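Local coordinates for protein N-acetylgalactosaminyltransferase 7 (Homo sapiens, PDB 6IWR) that is a glycosyltransferase-family protein that joins a GT-A-type domain to a ricin-type beta-trefoil lectin domain, at residues L72-P77 and W140-N145; I171-R176 and V246-Y251; D289-G294 and E320-P325. All coordinates share one frame; numbering follows the deposited sequence.

The three contacts follow one another along the chain, each closing before the next opens. Contact 1 and contact 2 are neighbours, with centres about 12 Å apart, and they touch through Phe75 and Glu76 against Asn249 and through Phe75 against Pro175. Contact 3 lies about 22 Å from contact 1 and 21 Å from contact 2 between centres; it meets contact 1 where Trp140 packs on Glu320, but stays about 10 Å from contact 2 at the nearest atoms. Contacts 2 and 3 belong to the glycosyltransferase family 2 domain, and each includes residues of its mixed sheet, in strands 244-246 and 322-323. Helix 251-260 starts about where contact 2 ends and packs against contact 1, tying the 72-77 loop to this GT-A fold.

Contact 1 (L72-P77 and W140-N145); sequences LGNFEP and WHYDEN
The amide nitrogen ND2 of Asn74 donates to the carbonyl O of Tyr142 at 2.7 Å, and the N-H...O angle of 170° makes this a nearly straight bond. The acceptor lies almost in the amide plane, while the nitrogen lies in the plane of the Tyr142 carbonyl. The other end of the same amide is used too: Tyr142 N donates to Asn74 OD1 at 2.9 Å and arrives in the carbonyl plane, on a lone pair. Two bonds to one residue fix both the position and the rotation of the amide, much as a neighbouring strand's N-H and C=O would pair with one residue. With chi1 at 46°, CG sits between the backbone N and the carbonyl carbon, and this turn swings the amide across to Tyr142. The peptide bond before Asn74 is cis.

On one flank the carbonyl O of Gly73 rests over a face of the His141 imidazole, displaced toward its rim and 3.4 Å from CE1. Ile71 O accepts from His141 NE2, which anchors the ring beneath the loop. On the other flank Phe75 CE1 packs 4.0 Å from Tyr142 CB, and the Tyr142 carbonyl O lies at the edge of the phenyl ring, near its plane. Glu144 borders the same place: its CG is 4.1 Å from Phe75 CE1, and its carboxylate plane stands 82° from that of the Asn74 amide. Helix 251-260 backs both aromatics, with Ala252 touching Phe75 and Tyr142 alike.

His141 is also hydrogen-bonded through its backbone to Val66, so the loop lies alongside a short two-stranded antiparallel sheet, 66-67 with 140-141. The arrangement is that of a loop following a sheet strand and docked on its partner by a side-chain amide that pairs with a backbone N-H and C=O of one residue.

Contact 2 (I171-R176 and V246-Y251); sequences IKRTPR and VAVNWY
Trp250 NE1 donates to the hydroxyl OG1 of Thr174 at 2.8 Å. The acceptor stays near the indole plane, at the ring edge, although the N-H...O angle of 133° shows a bent bond. Chi1 of 67° sets Trp250 CG between the backbone N and the carbonyl carbon, turning the indole N-H toward the helix end. Thr174 CG2 meets Tyr251 CD1 at 3.9 Å, the two side chains crossing at about a right angle, and Pro175 CD packs 4.1 Å from Tyr251 CB. Beside them, Arg173, extended from CG to NE, passes across residues 246-248: CB lies 4.0 Å from Val246 CG1, and NH2 makes a weak bond to Val246 O. A water accepts from Asn249 N at 2.7 Å and donates weakly to Arg173 O.

Helix 160-173 connects the adjacent parallel strands 149-155 and 179-186, so the contact lies at the C-terminal end of the helix in a beta-alpha-beta crossover of the GT-A fold.

The second shell holds these groups in place. Thr174 OG1 passes its own hydrogen to Val170 O, one turn back in the helix. The main polar partner of Arg173 is Glu81, through a salt bridge from NH1, and Lys172 shares that carboxylate. Tyr251 OH is bonded to Leu147 O and Ser149 OG, its ring meets that of Tyr178, and Ile238 of strand 236-240 backs both Tyr251 and Trp250.

Contact 3 (D289-G294 and E320-P325); sequences DGYARG and EPYRSP
Segments 291-294 and 322-325 run 25° apart in direction and come closest at Arg293 and Ser324, whose CA atoms are 4.8 Å apart; each hydrogen bond between them uses a side chain. Arg293 grips the carbonyl O of Arg323 side-on with two nitrogens, NE at 3.2 Å and NH1 at 3.3 Å, both from the same face of the carbonyl plane. The oxygen lies at the guanidinium edge, while Pro325 CD stands over one face. Tyr322, with CG between its backbone N and carbonyl carbon (chi1 58°), reaches across so that OH donates to Ala292 O at 2.6 Å from above the carbonyl plane. Its ring is near parallel to that of Tyr291, 29° between planes, but slid apart, with centroids 5.7 Å apart. Gly294 N donates to Ser324 OG at 2.7 Å, and that hydroxyl is also bonded to Ala326 O.

Beyond the pair, Arg293 forms its salt bridge with Asp460 and also bonds Ile457 O at the end of helix 450-457; Arg323 pairs with Glu311 of helix 309-313. Strand 292-296 runs antiparallel to strand 302-306, whereas strand 322-323 pairs antiparallel with strand 369-373 of the large mixed sheet, so the contact joins the two sheets.

Contact 1 (L72-P77 and W140-N145)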
loop_
_atom_site.group_PDB
_atom_site.type_symbol
_atom_site.label_atom_id
_atom_site.label_comp_id
_atom_site.label_asym_id
_atom_site.label_seq_id
_atom_site.Cartn_x
_atom_site.Cartn_y
_atom_site.Cartn_z
ATOM N N LEU A 72 -32.978 7.015 -36.263
ATOM C CA LEU A 72 -32.048 6.009 -35.792
ATOM C C LEU A 72 -31.261 5.434 -36.933
ATOM O O LEU A 72 -31.533 5.736 -38.073
ATOM C CB LEU A 72 -32.801 4.872 -35.130
ATOM C CG LEU A 72 -32.930 4.750 -33.621
ATOM C CD1 LEU A 72 -32.474 3.370 -33.224
ATOM C CD2 LEU A 72 -32.143 5.806 -32.882
ATOM N N GLY A 73 -30.266 4.615 -36.605
ATOM C CA GLY A 73 -29.559 3.796 -37.570
ATOM C C GLY A 73 -28.473 4.661 -38.079
ATOM O O GLY A 73 -28.314 5.721 -37.536
ATOM N N ASN A 74 -27.742 4.249 -39.103
ATOM C CA ASN A 74 -27.904 2.963 -39.745
ATOM C C ASN A 74 -27.102 1.835 -39.150
ATOM O O ASN A 74 -27.314 0.702 -39.492
ATOM C CB ASN A 74 -27.558 3.070 -41.223
ATOM C CG ASN A 74 -26.289 3.835 -41.465
ATOM O OD1 ASN A 74 -25.943 4.723 -40.713
ATOM N ND2 ASN A 74 -25.598 3.497 -42.521
ATOM N N PHE A 75 -26.164 2.134 -38.273
ATOM C CA PHE A 75 -25.472 1.059 -37.569
ATOM C C PHE A 75 -25.978 0.889 -36.146
ATOM O O PHE A 75 -25.338 0.215 -35.343
ATOM C CB PHE A 75 -23.967 1.291 -37.579
ATOM C CG PHE A 75 -23.330 0.989 -38.899
ATOM C CD1 PHE A 75 -23.412 1.897 -39.938
ATOM C CD2 PHE A 75 -22.677 -0.214 -39.108
ATOM C CE1 PHE A 75 -22.825 1.627 -41.163
ATOM C CE2 PHE A 75 -22.099 -0.502 -40.327
ATOM C CZ PHE A 75 -22.172 0.421 -41.361
ATOM N N GLU A 76 -27.101 1.482 -35.827
ATOM C CA GLU A 76 -27.705 1.247 -34.542
ATOM C C GLU A 76 -28.476 -0.057 -34.585
ATOM O O GLU A 76 -29.333 -0.229 -35.451
ATOM C CB GLU A 76 -28.647 2.370 -34.175
ATOM C CG GLU A 76 -28.769 2.467 -32.691
ATOM C CD GLU A 76 -27.476 2.902 -32.087
ATOM O OE1 GLU A 76 -27.275 2.666 -30.874
ATOM O OE2 GLU A 76 -26.652 3.474 -32.847
ATOM N N PRO A 77 -28.219 -0.991 -33.684
ATOM C CA PRO A 77 -29.054 -2.196 -33.654
ATOM C C PRO A 77 -30.531 -1.823 -33.615
ATOM O O PRO A 77 -30.944 -0.893 -32.918
ATOM C CB PRO A 77 -28.602 -2.912 -32.378
ATOM C CG PRO A 77 -27.195 -2.443 -32.175
ATOM C CD PRO A 77 -27.179 -1.007 -32.639
ATOM N N TRP A 140 -26.166 9.109 -35.823
ATOM C CA TRP A 140 -25.186 9.300 -36.884
ATOM C C TRP A 140 -25.441 8.309 -38.016
ATOM O O TRP A 140 -25.696 7.127 -37.772
ATOM C CB TRP A 140 -23.765 9.122 -36.345
ATOM C CG TRP A 140 -23.280 10.268 -35.516
ATOM C CD1 TRP A 140 -23.209 10.322 -34.155
ATOM C CD2 TRP A 140 -22.795 11.527 -35.995
ATOM N NE1 TRP A 140 -22.715 11.538 -33.759
ATOM C CE2 TRP A 140 -22.451 12.295 -34.869
ATOM C CE3 TRP A 140 -22.609 12.074 -37.270
ATOM C CZ2 TRP A 140 -21.929 13.578 -34.971
ATOM C CZ3 TRP A 140 -22.091 13.361 -37.374
ATOM C CH2 TRP A 140 -21.753 14.097 -36.230
ATOM N N HIS A 141 -25.349 8.783 -39.252
ATOM C CA HIS A 141 -25.550 7.938 -40.418
ATOM C C HIS A 141 -24.251 7.820 -41.210
ATOM O O HIS A 141 -23.731 8.821 -41.717
ATOM C CB HIS A 141 -26.698 8.482 -41.262
ATOM C CG HIS A 141 -28.032 8.260 -40.625
ATOM N ND1 HIS A 141 -28.818 7.165 -40.908
ATOM C CD2 HIS A 141 -28.677 8.943 -39.651
ATOM C CE1 HIS A 141 -29.911 7.208 -40.167
ATOM N NE2 HIS A 141 -29.848 8.274 -39.392
ATOM N N TYR A 142 -23.743 6.592 -41.316
ATOM C CA TYR A 142 -22.418 6.294 -41.838
ATOM C C TYR A 142 -22.513 5.574 -43.178
ATOM O O TYR A 142 -23.386 4.724 -43.387
ATOM C CB TYR A 142 -21.604 5.415 -40.865
ATOM C CG TYR A 142 -21.437 5.934 -39.450
ATOM C CD1 TYR A 142 -22.406 5.703 -38.473
ATOM C CD2 TYR A 142 -20.287 6.631 -39.076
ATOM C CE1 TYR A 142 -22.236 6.174 -37.167
ATOM C CE2 TYR A 142 -20.104 7.100 -37.768
ATOM C CZ TYR A 142 -21.081 6.869 -36.827
ATOM O OH TYR A 142 -20.896 7.338 -35.541
ATOM N N ASP A 143 -21.556 5.859 -44.045
ATOM C CA ASP A 143 -21.600 5.479 -45.446
ATOM C C ASP A 143 -21.608 3.998 -45.802
ATOM O O ASP A 143 -22.035 3.682 -46.888
ATOM C CB ASP A 143 -20.523 6.199 -46.246
ATOM C CG ASP A 143 -21.077 7.289 -47.120
ATOM O OD1 ASP A 143 -22.284 7.533 -47.080
ATOM O OD2 ASP A 143 -20.293 7.907 -47.846
ATOM N N GLU A 144 -21.092 3.111 -44.964
ATOM C CA GLU A 144 -21.086 1.652 -45.245
ATOM C C GLU A 144 -19.911 1.244 -46.077
ATOM O O GLU A 144 -19.661 0.093 -46.292
ATOM C CB GLU A 144 -22.339 1.167 -45.975
ATOM C CG GLU A 144 -23.627 1.281 -45.213
ATOM C CD GLU A 144 -24.708 1.983 -45.987
ATOM O OE1 GLU A 144 -24.400 2.730 -46.911
ATOM O OE2 GLU A 144 -25.883 1.793 -45.659
ATOM N N ASN A 145 -19.153 2.239 -46.453
ATOM C CA ASN A 145 -18.087 2.206 -47.398
ATOM C C ASN A 145 -16.767 2.037 -46.640
ATOM O O ASN A 145 -15.703 2.308 -47.155
ATOM C CB ASN A 145 -18.162 3.542 -48.101
ATOM C CG ASN A 145 -17.281 3.625 -49.277
ATOM O OD1 ASN A 145 -17.021 2.645 -49.929
ATOM N ND2 ASN A 145 -16.822 4.804 -49.567
#

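Contact 2 (I171-R176 and V246-Y251)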
loop_
_atom_site.group_PDB
_atom_site.type_symbol
_atom_site.label_atom_id
_atom_site.label_comp_id
_atom_site.label_asym_id
_atom_site.label_seq_id
_atom_site.Cartn_x
_atom_site.Cartn_y
_atom_site.Cartn_z
ATOM N N ILE A 171 -17.078 -10.426 -31.812
ATOM C CA ILE A 171 -17.948 -11.154 -32.725
ATOM C C ILE A 171 -19.392 -10.663 -32.592
ATOM O O ILE A 171 -20.087 -10.447 -33.592
ATOM C CB ILE A 171 -17.811 -12.664 -32.459
ATOM C CG1 ILE A 171 -16.355 -13.100 -32.655
ATOM C CG2 ILE A 171 -18.749 -13.463 -33.343
ATOM C CD1 ILE A 171 -16.136 -13.957 -33.882
ATOM N N LYS A 172 -19.851 -10.413 -31.367
ATOM C CA LYS A 172 -21.271 -10.108 -31.202
ATOM C C LYS A 172 -21.647 -8.748 -31.780
ATOM O O LYS A 172 -22.714 -8.604 -32.376
ATOM C CB LYS A 172 -21.681 -10.180 -29.737
ATOM C CG LYS A 172 -23.179 -10.268 -29.575
ATOM C CD LYS A 172 -23.582 -10.613 -28.150
ATOM C CE LYS A 172 -25.077 -10.706 -27.993
ATOM N NZ LYS A 172 -25.459 -10.739 -26.557
ATOM N N ARG A 173 -20.821 -7.730 -31.599
ATOM C CA ARG A 173 -21.272 -6.375 -31.882
ATOM C C ARG A 173 -20.604 -5.775 -33.109
ATOM O O ARG A 173 -20.710 -4.564 -33.345
ATOM C CB ARG A 173 -21.053 -5.495 -30.661
ATOM C CG ARG A 173 -21.581 -6.153 -29.415
ATOM C CD ARG A 173 -21.571 -5.215 -28.262
ATOM N NE ARG A 173 -22.370 -5.775 -27.181
ATOM C CZ ARG A 173 -21.885 -6.434 -26.133
ATOM N NH1 ARG A 173 -22.718 -6.909 -25.220
ATOM N NH2 ARG A 173 -20.580 -6.612 -25.993
ATOM N N THR A 174 -19.946 -6.593 -33.910
ATOM C CA THR A 174 -19.259 -6.056 -35.052
ATOM C C THR A 174 -19.873 -6.612 -36.316
ATOM O O THR A 174 -19.972 -7.836 -36.468
ATOM C CB THR A 174 -17.767 -6.397 -34.985
ATOM O OG1 THR A 174 -17.243 -5.874 -33.768
ATOM C CG2 THR A 174 -17.025 -5.736 -36.085
ATOM N N PRO A 175 -20.292 -5.744 -37.232
ATOM C CA PRO A 175 -20.807 -6.212 -38.527
ATOM C C PRO A 175 -19.855 -7.215 -39.167
ATOM O O PRO A 175 -18.671 -6.940 -39.359
ATOM C CB PRO A 175 -20.902 -4.929 -39.355
ATOM C CG PRO A 175 -20.796 -3.816 -38.373
ATOM C CD PRO A 175 -19.990 -4.306 -37.228
ATOM N N ARG A 176 -20.396 -8.382 -39.522
ATOM C CA ARG A 176 -19.574 -9.466 -40.047
ATOM C C ARG A 176 -18.692 -9.005 -41.200
ATOM O O ARG A 176 -17.513 -9.375 -41.273
ATOM C CB ARG A 176 -20.472 -10.616 -40.493
ATOM C CG ARG A 176 -21.500 -11.012 -39.438
ATOM C CD ARG A 176 -22.274 -12.261 -39.842
ATOM N NE ARG A 176 -23.296 -11.968 -40.840
ATOM C CZ ARG A 176 -24.588 -11.852 -40.556
ATOM N NH1 ARG A 176 -24.986 -12.016 -39.302
ATOM N NH2 ARG A 176 -25.476 -11.585 -41.512
ATOM N N VAL A 246 -16.443 -4.603 -25.937
ATOM C CA VAL A 246 -16.715 -3.530 -26.881
ATOM C C VAL A 246 -18.187 -3.128 -26.805
ATOM O O VAL A 246 -19.077 -3.986 -26.708
ATOM C CB VAL A 246 -16.321 -4.050 -28.272
ATOM C CG1 VAL A 246 -17.544 -4.548 -29.011
ATOM C CG2 VAL A 246 -15.526 -3.022 -29.033
ATOM N N ALA A 247 -18.468 -1.817 -26.839
ATOM C CA ALA A 247 -19.839 -1.294 -26.783
ATOM C C ALA A 247 -20.598 -1.539 -28.095
ATOM O O ALA A 247 -20.031 -2.006 -29.086
ATOM C CB ALA A 247 -19.818 0.194 -26.489
ATOM N N VAL A 248 -21.901 -1.181 -28.132
ATOM C CA VAL A 248 -22.664 -1.446 -29.356
ATOM C C VAL A 248 -22.433 -0.314 -30.340
ATOM O O VAL A 248 -22.333 0.858 -29.964
ATOM C CB VAL A 248 -24.178 -1.684 -29.101
ATOM C CG1 VAL A 248 -24.457 -2.284 -27.732
ATOM C CG2 VAL A 248 -25.040 -0.462 -29.411
ATOM N N ASN A 249 -22.350 -0.686 -31.617
ATOM C CA ASN A 249 -21.954 0.206 -32.700
ATOM C C ASN A 249 -20.660 0.938 -32.363
ATOM O O ASN A 249 -20.584 2.170 -32.425
ATOM C CB ASN A 249 -23.061 1.198 -33.043
ATOM C CG ASN A 249 -22.752 1.966 -34.290
ATOM O OD1 ASN A 249 -21.985 1.498 -35.126
ATOM N ND2 ASN A 249 -23.331 3.147 -34.429
ATOM N N TRP A 250 -19.627 0.157 -32.008
ATOM C CA TRP A 250 -18.298 0.713 -31.769
ATOM C C TRP A 250 -17.506 0.853 -33.042
ATOM O O TRP A 250 -16.546 1.635 -33.077
ATOM C CB TRP A 250 -17.471 -0.154 -30.814
ATOM C CG TRP A 250 -17.114 -1.496 -31.393
ATOM C CD1 TRP A 250 -17.975 -2.531 -31.634
ATOM C CD2 TRP A 250 -15.807 -1.962 -31.801
ATOM N NE1 TRP A 250 -17.288 -3.613 -32.146
ATOM C CE2 TRP A 250 -15.965 -3.291 -32.270
ATOM C CE3 TRP A 250 -14.519 -1.393 -31.798
ATOM C CZ2 TRP A 250 -14.894 -4.060 -32.745
ATOM C CZ3 TRP A 250 -13.446 -2.165 -32.277
ATOM C CH2 TRP A 250 -13.649 -3.484 -32.744
ATOM N N TYR A 251 -17.891 0.126 -34.084
ATOM C CA TYR A 251 -17.027 -0.060 -35.234
ATOM C C TYR A 251 -17.102 1.115 -36.204
ATOM O O TYR A 251 -16.069 1.642 -36.635
ATOM C CB TYR A 251 -17.377 -1.369 -35.934
ATOM C CG TYR A 251 -16.402 -1.687 -37.029
ATOM C CD1 TYR A 251 -15.241 -2.390 -36.753
ATOM C CD2 TYR A 251 -16.615 -1.238 -38.347
ATOM C CE1 TYR A 251 -14.315 -2.663 -37.755
ATOM C CE2 TYR A 251 -15.697 -1.503 -39.353
ATOM C CZ TYR A 251 -14.545 -2.215 -39.045
ATOM O OH TYR A 251 -13.620 -2.498 -40.016
HETATM O O HOH W 1 -23.493 -2.946 -32.428
#

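Contact 3 (D289-G294 and E320-P325)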
loop_
_atom_site.group_PDB
_atom_site.type_symbol
_atom_site.label_atom_id
_atom_site.label_comp_id
_atom_site.label_asym_id
_atom_site.label_seq_id
_atom_site.Cartn_x
_atom_site.Cartn_y
_atom_site.Cartn_z
ATOM N N ASP A 289 -19.085 16.608 -20.235
ATOM C CA ASP A 289 -19.656 15.427 -20.869
ATOM C C ASP A 289 -18.833 14.179 -20.600
ATOM O O ASP A 289 -19.117 13.115 -21.175
ATOM C CB ASP A 289 -19.758 15.647 -22.382
ATOM C CG ASP A 289 -21.157 16.003 -22.831
ATOM O OD1 ASP A 289 -22.017 16.272 -21.968
ATOM O OD2 ASP A 289 -21.408 15.993 -24.061
ATOM N N GLY A 290 -17.803 14.302 -19.766
ATOM C CA GLY A 290 -16.859 13.239 -19.530
ATOM C C GLY A 290 -15.772 13.105 -20.570
ATOM O O GLY A 290 -15.050 12.100 -20.559
ATOM N N TYR A 291 -15.623 14.067 -21.473
ATOM C CA TYR A 291 -14.606 13.937 -22.505
ATOM C C TYR A 291 -13.277 14.461 -21.980
ATOM O O TYR A 291 -13.193 15.576 -21.460
ATOM C CB TYR A 291 -15.023 14.668 -23.781
ATOM C CG TYR A 291 -16.304 14.125 -24.391
ATOM C CD1 TYR A 291 -16.780 12.869 -24.051
ATOM C CD2 TYR A 291 -17.042 14.879 -25.304
ATOM C CE1 TYR A 291 -17.956 12.383 -24.595
ATOM C CE2 TYR A 291 -18.221 14.400 -25.860
ATOM C CZ TYR A 291 -18.671 13.150 -25.507
ATOM O OH TYR A 291 -19.851 12.658 -26.033
ATOM N N ALA A 292 -12.242 13.643 -22.110
ATOM C CA ALA A 292 -10.886 14.022 -21.772
ATOM C C ALA A 292 -10.021 13.833 -23.003
ATOM O O ALA A 292 -10.345 13.062 -23.908
ATOM C CB ALA A 292 -10.360 13.189 -20.599
ATOM N N ARG A 293 -8.916 14.558 -23.055
ATOM C CA ARG A 293 -7.906 14.240 -24.041
ATOM C C ARG A 293 -6.678 13.714 -23.296
ATOM O O ARG A 293 -6.527 13.929 -22.086
ATOM C CB ARG A 293 -7.636 15.455 -24.969
ATOM C CG ARG A 293 -7.402 16.747 -24.239
ATOM C CD ARG A 293 -7.779 18.011 -25.001
ATOM N NE ARG A 293 -7.369 18.003 -26.393
ATOM C CZ ARG A 293 -6.375 18.716 -26.916
ATOM N NH1 ARG A 293 -6.140 18.640 -28.221
ATOM N NH2 ARG A 293 -5.622 19.499 -26.160
ATOM N N GLY A 294 -5.851 12.942 -24.004
ATOM C CA GLY A 294 -4.678 12.324 -23.398
ATOM C C GLY A 294 -3.494 13.282 -23.354
ATOM O O GLY A 294 -3.261 14.058 -24.288
ATOM N N GLU A 320 -18.953 14.241 -32.189
ATOM C CA GLU A 320 -18.032 13.786 -33.231
ATOM C C GLU A 320 -16.626 13.562 -32.672
ATOM O O GLU A 320 -16.314 13.975 -31.548
ATOM C CB GLU A 320 -17.977 14.785 -34.376
ATOM C CG GLU A 320 -17.837 16.211 -33.932
ATOM C CD GLU A 320 -18.004 17.156 -35.083
ATOM O OE1 GLU A 320 -17.010 17.778 -35.507
ATOM O OE2 GLU A 320 -19.133 17.242 -35.596
ATOM N N PRO A 321 -15.740 12.928 -33.452
ATOM C CA PRO A 321 -14.358 12.741 -32.992
ATOM C C PRO A 321 -13.762 14.057 -32.529
ATOM O O PRO A 321 -14.253 15.139 -32.868
ATOM C CB PRO A 321 -13.641 12.215 -34.236
ATOM C CG PRO A 321 -14.727 11.556 -35.012
ATOM C CD PRO A 321 -15.928 12.417 -34.817
ATOM N N TYR A 322 -12.703 13.956 -31.725
ATOM C CA TYR A 322 -11.928 15.147 -31.390
ATOM C C TYR A 322 -10.445 14.795 -31.278
ATOM O O TYR A 322 -10.060 13.622 -31.223
ATOM C CB TYR A 322 -12.456 15.827 -30.116
ATOM C CG TYR A 322 -12.484 14.984 -28.845
ATOM C CD1 TYR A 322 -11.377 14.935 -27.989
ATOM C CD2 TYR A 322 -13.621 14.278 -28.477
ATOM C CE1 TYR A 322 -11.395 14.199 -26.821
ATOM C CE2 TYR A 322 -13.642 13.532 -27.315
ATOM C CZ TYR A 322 -12.524 13.502 -26.483
ATOM O OH TYR A 322 -12.532 12.779 -25.309
ATOM N N ARG A 323 -9.607 15.834 -31.260
ATOM C CA ARG A 323 -8.162 15.627 -31.210
ATOM C C ARG A 323 -7.674 15.352 -29.783
ATOM O O ARG A 323 -8.061 16.042 -28.836
ATOM C CB ARG A 323 -7.433 16.838 -31.783
ATOM C CG ARG A 323 -7.901 17.244 -33.168
ATOM C CD ARG A 323 -7.039 18.323 -33.806
ATOM N NE ARG A 323 -7.044 19.590 -33.074
ATOM C CZ ARG A 323 -6.409 20.674 -33.506
ATOM N NH1 ARG A 323 -5.765 20.614 -34.660
ATOM N NH2 ARG A 323 -6.421 21.799 -32.811
ATOM N N SER A 324 -6.802 14.355 -29.642
ATOM C CA SER A 324 -6.027 14.142 -28.437
ATOM C C SER A 324 -4.531 14.235 -28.748
ATOM O O SER A 324 -4.096 13.792 -29.814
ATOM C CB SER A 324 -6.331 12.776 -27.816
ATOM O OG SER A 324 -5.478 12.542 -26.699
ATOM N N PRO A 325 -3.717 14.799 -27.854
ATOM C CA PRO A 325 -2.270 14.790 -28.113
ATOM C C PRO A 325 -1.657 13.398 -28.001
ATOM O O PRO A 325 -0.613 13.146 -28.623
ATOM C CB PRO A 325 -1.700 15.744 -27.049
ATOM C CG PRO A 325 -2.889 16.487 -26.486
ATOM C CD PRO A 325 -4.048 15.513 -26.611
#